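Local coordinates for nitrate transport protein (Parabacteroides distasonis, PDB 3HN0), which probably serves as the solute-binding component of an ABC transporter, perhaps one for nitrate or a related small ligand, at residues A[16-21]-A[238-243]; A[85-90]-A[152-157]; A[38-41]-A[45-48]. All coordinates share one frame; numbering follows the deposited sequence. Where two conformers were deposited one is given.

Interaction 1 (A[16-21]-A[238-243]); sequences SVIAFA and ERCKIY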
loop_
_atom_site.group_PDB
_atom_site.type_symbol
_atom_site.label_atom_id
_atom_site.label_comp_id
_atom_site.label_asym_id
_atom_site.label_seq_id
_atom_site.Cartn_x
_atom_site.Cartn_y
_atom_site.Cartn_z
ATOM N N SER A 16 10.873 -2.954 -15.045
ATOM C CA SER A 16 10.042 -4.119 -15.222
ATOM C C SER A 16 10.840 -5.321 -15.738
ATOM O O SER A 16 10.456 -6.428 -15.456
ATOM C CB SER A 16 8.921 -3.830 -16.206
ATOM O OG SER A 16 9.506 -3.660 -17.464
ATOM N N VAL A 17 11.979 -5.094 -16.431
ATOM C CA VAL A 17 12.791 -6.228 -16.947
ATOM C C VAL A 17 13.329 -7.023 -15.760
ATOM O O VAL A 17 13.514 -8.253 -15.853
ATOM C CB VAL A 17 13.907 -5.807 -17.874
ATOM C CG1 VAL A 17 15.001 -4.987 -17.137
ATOM C CG2 VAL A 17 14.496 -7.024 -18.609
ATOM N N ILE A 18 13.479 -6.358 -14.600
ATOM C CA ILE A 18 13.940 -7.086 -13.433
ATOM C C ILE A 18 12.979 -8.212 -13.022
ATOM O O ILE A 18 13.401 -9.318 -12.666
ATOM C CB ILE A 18 14.208 -6.125 -12.219
ATOM C CG1 ILE A 18 15.271 -5.101 -12.599
ATOM C CG2 ILE A 18 14.624 -6.965 -10.958
ATOM C CD1 ILE A 18 15.447 -3.911 -11.562
ATOM N N ALA A 19 11.679 -7.963 -13.116
ATOM C CA ALA A 19 10.696 -8.976 -12.812
ATOM C C ALA A 19 10.765 -10.176 -13.736
ATOM O O ALA A 19 10.410 -11.275 -13.353
ATOM C CB ALA A 19 9.273 -8.344 -12.885
ATOM N N PHE A 20 11.175 -9.911 -14.971
ATOM C CA PHE A 20 11.267 -10.901 -16.026
ATOM C C PHE A 20 12.675 -11.474 -16.181
ATOM O O PHE A 20 12.915 -12.292 -17.064
ATOM C CB PHE A 20 10.797 -10.238 -17.338
ATOM C CG PHE A 20 9.330 -9.983 -17.395
ATOM C CD1 PHE A 20 8.794 -8.830 -16.899
ATOM C CD2 PHE A 20 8.465 -10.926 -17.970
ATOM C CE1 PHE A 20 7.449 -8.613 -16.944
ATOM C CE2 PHE A 20 7.107 -10.713 -18.020
ATOM C CZ PHE A 20 6.597 -9.570 -17.502
ATOM N N ALA A 21 13.616 -11.074 -15.311
ATOM C CA ALA A 21 15.024 -11.429 -15.490
ATOM C C ALA A 21 15.234 -12.915 -15.636
ATOM O O ALA A 21 16.037 -13.349 -16.468
ATOM C CB ALA A 21 15.899 -10.865 -14.333
ATOM N N GLU A 238 14.964 -3.839 -4.108
ATOM C CA GLU A 238 14.004 -3.576 -3.042
ATOM C C GLU A 238 13.107 -2.386 -3.345
ATOM O O GLU A 238 11.872 -2.450 -3.155
ATOM C CB GLU A 238 14.667 -3.363 -1.671
ATOM C CG GLU A 238 15.217 -4.592 -0.983
ATOM C CD GLU A 238 16.218 -4.238 0.162
ATOM O OE1 GLU A 238 16.164 -3.107 0.754
ATOM O OE2 GLU A 238 17.063 -5.108 0.451
ATOM N N ARG A 239 13.704 -1.291 -3.833
ATOM C CA ARG A 239 12.938 -0.113 -4.212
ATOM C C ARG A 239 11.945 -0.317 -5.367
ATOM O O ARG A 239 10.999 0.423 -5.503
ATOM C CB ARG A 239 13.868 1.066 -4.517
ATOM C CG ARG A 239 14.571 1.588 -3.268
ATOM C CD ARG A 239 15.204 2.949 -3.487
ATOM N NE ARG A 239 16.371 2.809 -4.339
ATOM C CZ ARG A 239 17.647 2.772 -3.935
ATOM N NH1 ARG A 239 18.003 2.843 -2.646
ATOM N NH2 ARG A 239 18.586 2.654 -4.841
ATOM N N CYS A 240 12.197 -1.304 -6.215
ATOM C CA CYS A 240 11.280 -1.584 -7.313
ATOM C C CYS A 240 10.013 -2.270 -6.840
ATOM O O CYS A 240 9.011 -2.263 -7.579
ATOM C CB CYS A 240 11.941 -2.471 -8.402
ATOM S SG CYS A 240 13.283 -1.610 -9.225
ATOM N N LYS A 241 10.023 -2.873 -5.645
ATOM C CA LYS A 241 8.778 -3.470 -5.101
ATOM C C LYS A 241 8.168 -4.456 -6.133
ATOM O O LYS A 241 7.024 -4.301 -6.604
ATOM C CB LYS A 241 7.742 -2.388 -4.728
ATOM C CG LYS A 241 8.227 -1.369 -3.639
ATOM C CD LYS A 241 8.523 -2.063 -2.308
ATOM C CE LYS A 241 8.979 -1.081 -1.197
ATOM N NZ LYS A 241 10.458 -0.899 -1.202
ATOM N N ILE A 242 8.942 -5.490 -6.413
ATOM C CA ILE A 242 8.641 -6.479 -7.436
ATOM C C ILE A 242 7.693 -7.534 -6.841
ATOM O O ILE A 242 8.022 -8.197 -5.857
ATOM C CB ILE A 242 9.951 -7.114 -8.014
ATOM C CG1 ILE A 242 10.867 -6.029 -8.621
ATOM C CG2 ILE A 242 9.656 -8.245 -9.018
ATOM C CD1 ILE A 242 10.345 -5.369 -9.948
ATOM N N TYR A 243 6.536 -7.698 -7.481
ATOM C CA TYR A 243 5.525 -8.668 -7.073
ATOM C C TYR A 243 4.405 -8.658 -8.090
ATOM O O TYR A 243 3.912 -7.584 -8.453
ATOM C CB TYR A 243 4.945 -8.288 -5.726
ATOM C CG TYR A 243 3.983 -9.298 -5.136
ATOM C CD1 TYR A 243 4.454 -10.440 -4.508
ATOM C CD2 TYR A 243 2.595 -9.106 -5.166
ATOM C CE1 TYR A 243 3.586 -11.361 -3.922
ATOM C CE2 TYR A 243 1.726 -10.029 -4.571
ATOM C CZ TYR A 243 2.230 -11.152 -3.949
ATOM O OH TYR A 243 1.372 -12.089 -3.375
#
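Ile18 and Ala19 meet Cys240 and Ile242 in two small apolar contacts, all four residues being buried. The side chain of Ile18 sets off toward 238-243 and carries its CG1 branch beside its own backbone N (chi1 -60°). The chain then runs on extended, so the terminal CD1 methyl, not the CG2 branch, arrives at Cys240 SG, 3.9 Å away. Cysteine suits the place because its short side chain ends in a large, weakly polar atom that accepts a methyl well. The second contact is blunter. Ile242 uses its CG2 branch, which stands anti to its backbone N, to touch Ala19: CG2 lies 3.9 Å from Ala19 CB and 4.0 Å from Ala19 CA. With only a methyl on Ala19, the branched isoleucine can come up against the backbone itself, and the Ala19 and Ile242 CA atoms are 6.3 Å apart.

The two-lobed architecture is consistent with the type II periplasmic binding protein-like fold. The weakly bonded helix 16-19 follows the first strand, 6-12, of the mixed sheet, while 238-243 carries the chain out of helix 234-240 into the edge strand 242-246 of that sheet. Helix 196-212 packs against both sides of the contact, through Cys207 on Ala19 and Ile242 alike, and its Ser206 OG is hydrogen-bonded to Ala19 O.

No hydrogen bond crosses between the segments; within 238-243 two form at the turn between helix and strand. Lys241 leaves the helical conformation with positive phi (54°), and its flexible side chain folds back along the helix, so that it supplies two donors to one carbonyl oxygen. Lys241 N binds Glu238 O at 3.1 Å from one face of the carbonyl plane, and Lys241 NZ reaches the same Glu238 O at 2.9 Å from the opposite face, 49° out of that plane.

Interaction 2 (A[85-90]-A[152-157]); sequences TLYLVE and PFLSIA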
loop_
_atom_site.group_PDB
_atom_site.type_symbol
_atom_site.label_atom_id
_atom_site.label_comp_id
_atom_site.label_asym_id
_atom_site.label_seq_id
_atom_site.Cartn_x
_atom_site.Cartn_y
_atom_site.Cartn_z
ATOM N N THR A 85 8.170 2.726 -8.637
ATOM C CA THR A 85 8.741 3.340 -9.802
ATOM C C THR A 85 9.217 4.766 -9.656
ATOM O O THR A 85 9.997 5.231 -10.490
ATOM C CB THR A 85 7.776 3.244 -11.022
ATOM O OG1 THR A 85 6.659 4.062 -10.813
ATOM C CG2 THR A 85 7.286 1.850 -11.210
ATOM N N LEU A 86 8.740 5.483 -8.641
ATOM C CA LEU A 86 9.049 6.900 -8.568
ATOM C C LEU A 86 9.422 7.331 -7.153
ATOM O O LEU A 86 8.687 7.117 -6.187
ATOM C CB LEU A 86 7.881 7.713 -9.122
ATOM C CG LEU A 86 8.259 9.120 -9.552
ATOM C CD1 LEU A 86 9.213 9.058 -10.808
ATOM C CD2 LEU A 86 7.000 9.932 -9.807
ATOM N N TYR A 87 10.614 7.935 -7.059
ATOM C CA TYR A 87 11.108 8.453 -5.820
ATOM C C TYR A 87 11.602 9.876 -5.935
ATOM O O TYR A 87 12.078 10.288 -6.977
ATOM C CB TYR A 87 12.233 7.550 -5.308
ATOM C CG TYR A 87 11.785 6.196 -4.899
ATOM C CD1 TYR A 87 11.641 5.171 -5.853
ATOM C CD2 TYR A 87 11.485 5.896 -3.557
ATOM C CE1 TYR A 87 11.208 3.893 -5.491
ATOM C CE2 TYR A 87 11.038 4.613 -3.214
ATOM C CZ TYR A 87 10.917 3.624 -4.175
ATOM O OH TYR A 87 10.497 2.356 -3.821
ATOM N N LEU A 88 11.444 10.669 -4.879
ATOM C CA LEU A 88 11.970 12.029 -4.870
ATOM C C LEU A 88 13.347 12.029 -4.241
ATOM O O LEU A 88 13.519 11.494 -3.138
ATOM C CB LEU A 88 11.061 12.908 -4.021
ATOM C CG LEU A 88 11.396 14.386 -3.813
ATOM C CD1 LEU A 88 11.396 15.140 -5.131
ATOM C CD2 LEU A 88 10.365 14.934 -2.812
ATOM N N VAL A 89 14.306 12.680 -4.891
ATOM C CA VAL A 89 15.652 12.823 -4.360
ATOM C C VAL A 89 15.996 14.309 -4.226
ATOM O O VAL A 89 15.551 15.131 -5.019
ATOM C CB VAL A 89 16.697 12.111 -5.252
ATOM C CG1 VAL A 89 16.440 10.611 -5.269
ATOM C CG2 VAL A 89 16.701 12.667 -6.728
ATOM N N GLU A 90 16.773 14.627 -3.208
ATOM C CA GLU A 90 17.179 15.994 -2.958
ATOM C C GLU A 90 18.619 16.003 -2.476
ATOM O O GLU A 90 19.059 15.079 -1.771
ATOM C CB GLU A 90 16.238 16.680 -1.938
ATOM C CG GLU A 90 14.749 16.403 -2.162
ATOM C CD GLU A 90 13.827 17.256 -1.297
ATOM O OE1 GLU A 90 13.935 18.506 -1.364
ATOM O OE2 GLU A 90 12.972 16.679 -0.576
ATOM N N PRO A 152 17.184 2.174 -13.083
ATOM C CA PRO A 152 18.444 2.173 -12.348
ATOM C C PRO A 152 19.006 3.579 -12.109
ATOM O O PRO A 152 20.001 3.758 -11.354
ATOM C CB PRO A 152 19.366 1.400 -13.296
ATOM C CG PRO A 152 18.892 1.740 -14.592
ATOM C CD PRO A 152 17.419 1.908 -14.525
ATOM N N PHE A 153 18.355 4.578 -12.692
ATOM C CA PHE A 153 18.887 5.956 -12.676
ATOM C C PHE A 153 18.997 6.456 -11.232
ATOM O O PHE A 153 19.929 7.180 -10.860
ATOM C CB PHE A 153 17.931 6.853 -13.442
ATOM C CG PHE A 153 17.710 6.403 -14.826
ATOM C CD1 PHE A 153 18.711 6.586 -15.767
ATOM C CD2 PHE A 153 16.490 5.748 -15.203
ATOM C CE1 PHE A 153 18.529 6.164 -17.090
ATOM C CE2 PHE A 153 16.317 5.316 -16.510
ATOM C CZ PHE A 153 17.355 5.512 -17.453
ATOM N N LEU A 154 17.996 6.112 -10.443
ATOM C CA LEU A 154 17.974 6.440 -9.013
ATOM C C LEU A 154 19.252 5.957 -8.321
ATOM O O LEU A 154 19.935 6.708 -7.634
ATOM C CB LEU A 154 16.759 5.805 -8.358
ATOM C CG LEU A 154 16.528 6.008 -6.851
ATOM C CD1 LEU A 154 16.584 7.476 -6.453
ATOM C CD2 LEU A 154 15.137 5.364 -6.411
ATOM N N SER A 155 19.552 4.675 -8.503
ATOM C CA SER A 155 20.736 4.058 -7.893
ATOM C C SER A 155 22.025 4.705 -8.377
ATOM O O SER A 155 22.959 4.961 -7.591
ATOM C CB SER A 155 20.770 2.553 -8.207
ATOM O OG SER A 155 19.713 1.886 -7.540
ATOM N N ILE A 156 22.067 4.966 -9.673
ATOM C CA ILE A 156 23.274 5.595 -10.287
ATOM C C ILE A 156 23.498 7.007 -9.707
ATOM O O ILE A 156 24.626 7.387 -9.354
ATOM C CB ILE A 156 23.110 5.648 -11.817
ATOM C CG1 ILE A 156 23.122 4.225 -12.382
ATOM C CG2 ILE A 156 24.187 6.567 -12.480
ATOM C CD1 ILE A 156 22.643 4.160 -13.826
ATOM N N ALA A 157 22.420 7.787 -9.591
ATOM C CA ALA A 157 22.490 9.131 -9.042
ATOM C C ALA A 157 22.932 9.101 -7.587
ATOM O O ALA A 157 23.782 9.874 -7.177
ATOM C CB ALA A 157 21.100 9.822 -9.152
#
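Leu154 spreads its two methyls over a pair of side chains on strand 87-90, CD2 lying against Tyr87 and CD1 against Val89. This is helix-on-sheet packing in the smaller lobe: strand 87-90 is the central strand of a three-stranded antiparallel sheet, between 146-149 and 165-169, and helix 153-160 follows the edge strand 146-149 after a cis peptide bond before Pro152. Tyr87 and Val89 are two apart on the strand and so point to the same side, toward the helix, leaving a site that a forked leucine can span.

Leu154 is placed for this by holding CG anti to its backbone N (chi1 180°). Leu154 CD2 comes obliquely at the tyrosine ring, 3.5 Å from Tyr87 CD1 and 3.8 Å from both Tyr87 CG and Tyr87 CB. The two side chains cross at about a right angle. The methyl sits near the CB, CG and CD1 end of the tyrosine, where the carbons give it an apolar flank, while Tyr87 OH, at the far end, bonds Arg239 O. Ile166 of strand 165-169 packs against both Tyr87 and Val89, and Ile139 of helix 132-141 adds to the cover of Val89. Val89 holds CG1 anti to its carbonyl carbon (chi1 -64°), and that methyl presses on Leu154 CD1 at 3.4 Å, tighter than an ordinary carbon-carbon contact.

Interaction 3 (A[38-41]-A[45-48]); sequences KVVD and LAQA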
loop_
_atom_site.group_PDB
_atom_site.type_symbol
_atom_site.label_atom_id
_atom_site.label_comp_id
_atom_site.label_asym_id
_atom_site.label_seq_id
_atom_site.Cartn_x
_atom_site.Cartn_y
_atom_site.Cartn_z
ATOM N N LYS A 38 12.152 -9.869 -25.068
ATOM C CA LYS A 38 12.942 -8.864 -25.787
ATOM C C LYS A 38 12.659 -7.503 -25.173
ATOM O O LYS A 38 11.504 -7.149 -24.894
ATOM C CB LYS A 38 12.593 -8.903 -27.256
ATOM C CG LYS A 38 13.145 -10.141 -27.969
ATOM C CD LYS A 38 13.086 -9.981 -29.502
ATOM C CE LYS A 38 13.433 -11.283 -30.233
ATOM N NZ LYS A 38 14.317 -12.193 -29.441
ATOM N N VAL A 39 13.719 -6.752 -24.925
ATOM C CA VAL A 39 13.583 -5.411 -24.392
ATOM C C VAL A 39 13.353 -4.453 -25.565
ATOM O O VAL A 39 14.035 -4.529 -26.590
ATOM C CB VAL A 39 14.803 -5.026 -23.534
ATOM C CG1 VAL A 39 14.667 -3.580 -22.995
ATOM C CG2 VAL A 39 15.009 -6.036 -22.385
ATOM N N VAL A 40 12.360 -3.588 -25.448
ATOM C CA VAL A 40 12.091 -2.624 -26.506
ATOM C C VAL A 40 12.329 -1.235 -25.942
ATOM O O VAL A 40 12.207 -1.015 -24.748
ATOM C CB VAL A 40 10.676 -2.746 -27.089
ATOM C CG1 VAL A 40 10.528 -4.093 -27.792
ATOM C CG2 VAL A 40 9.611 -2.560 -26.015
ATOM N N ASP A 41 12.710 -0.304 -26.814
ATOM C CA ASP A 41 13.221 0.971 -26.321
ATOM C C ASP A 41 12.185 2.058 -26.094
ATOM O O ASP A 41 12.513 3.030 -25.451
ATOM C CB ASP A 41 14.347 1.473 -27.229
ATOM C CG ASP A 41 15.567 0.579 -27.169
ATOM O OD1 ASP A 41 15.672 -0.216 -26.210
ATOM O OD2 ASP A 41 16.423 0.674 -28.071
ATOM N N LEU A 45 7.248 1.943 -29.692
ATOM C CA LEU A 45 7.706 0.721 -30.359
ATOM C C LEU A 45 6.952 -0.486 -29.810
ATOM O O LEU A 45 6.514 -1.344 -30.576
ATOM C CB LEU A 45 9.227 0.534 -30.212
ATOM C CG LEU A 45 10.097 1.570 -30.937
ATOM C CD1 LEU A 45 11.572 1.385 -30.562
ATOM C CD2 LEU A 45 9.903 1.509 -32.433
ATOM N N ALA A 46 6.769 -0.535 -28.489
ATOM C CA ALA A 46 5.955 -1.593 -27.868
ATOM C C ALA A 46 4.526 -1.638 -28.401
ATOM O O ALA A 46 4.009 -2.709 -28.724
ATOM C CB ALA A 46 5.960 -1.416 -26.336
ATOM N N GLN A 47 3.899 -0.464 -28.540
ATOM C CA GLN A 47 2.541 -0.333 -29.097
ATOM C C GLN A 47 2.461 -0.797 -30.516
ATOM O O GLN A 47 1.520 -1.545 -30.912
ATOM C CB GLN A 47 2.032 1.125 -29.009
ATOM C CG GLN A 47 1.797 1.541 -27.573
ATOM C CD GLN A 47 1.151 2.874 -27.415
ATOM O OE1 GLN A 47 0.689 3.185 -26.324
ATOM N NE2 GLN A 47 1.110 3.682 -28.480
ATOM N N ALA A 48 3.452 -0.383 -31.316
ATOM C CA ALA A 48 3.532 -0.805 -32.725
ATOM C C ALA A 48 3.600 -2.317 -32.842
ATOM O O ALA A 48 2.872 -2.932 -33.651
ATOM C CB ALA A 48 4.754 -0.143 -33.444
#
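Val40 and Ala46 face each other methyl to methyl, with Val40 CG2 lying 3.8 Å from Ala46 CB. The two approach differently. The side chain of Val40 sets off toward the helix, whereas the bond to CB of Ala46 runs across the line between the segments, and its methyl still meets CG2 of the valine. The valine sets its branches with CG1 anti to the carbonyl carbon (chi1 -65°) and CG2 wedged between the backbone N and the carbonyl carbon. It is this second branch that reaches the helix; Val40 CG1 stays 5.5 Å from Ala46 CB. A beta-branched residue is at home on a strand, and the small alanine allows the helix to come near, the CA atoms of Val40 and Ala46 being 6.4 Å apart.

Beside this pair, Leu45 reaches toward the chain just beyond the strand end. Its side chain is extended (chi2 172°), which carries Leu45 CD1 to within 4.3 Å of both Asp41 N and Asp41 CB, a loose contact on the more solvent-exposed side. CD2 of Leu45 is directed farther off. The aspartate turns its carboxylate away from the leucine: OD1 and OD2 are both farther from Leu45 CD1 than CB is, and OD1 forms a salt bridge with Arg13. Leucine thus meets the aliphatic and backbone part of Asp41, while the charged end has its own partner.

Only three residues separate the two segments, so this is a short beta-alpha connection of an alpha/beta domain. Leu45 N is held by Ser42 OG in that connection. Strand 33-40 lies between 29-30 and 6-12 in the mixed sheet, bonded through Val40 to Val11 and Arg13 on the 6-12 side, and helix 43-51 packs back on the end of the strand it has just left.

How the interactions relate
Interactions 1 and 3 each include a strand of the same mixed sheet, their centres about 18 Å apart, and touch where Val17 CG2 meets Val39 CG2 at 3.9 Å. Interaction 2 lies in the other lobe, its centre about 15 Å from that of interaction 1. These two join directly: Tyr87 OH makes a probable hydrogen bond to Arg239 O at 2.6 Å, and Arg239 NE packs on Leu154 CD2 at 3.5 Å. The 238-243 segment thus contacts both lobes, consistent with a place near the junction between them. Interactions 2 and 3 do not touch, their nearest atoms being about 10 Å apart. Along the chain, both are nested inside the loop that interaction 1 closes.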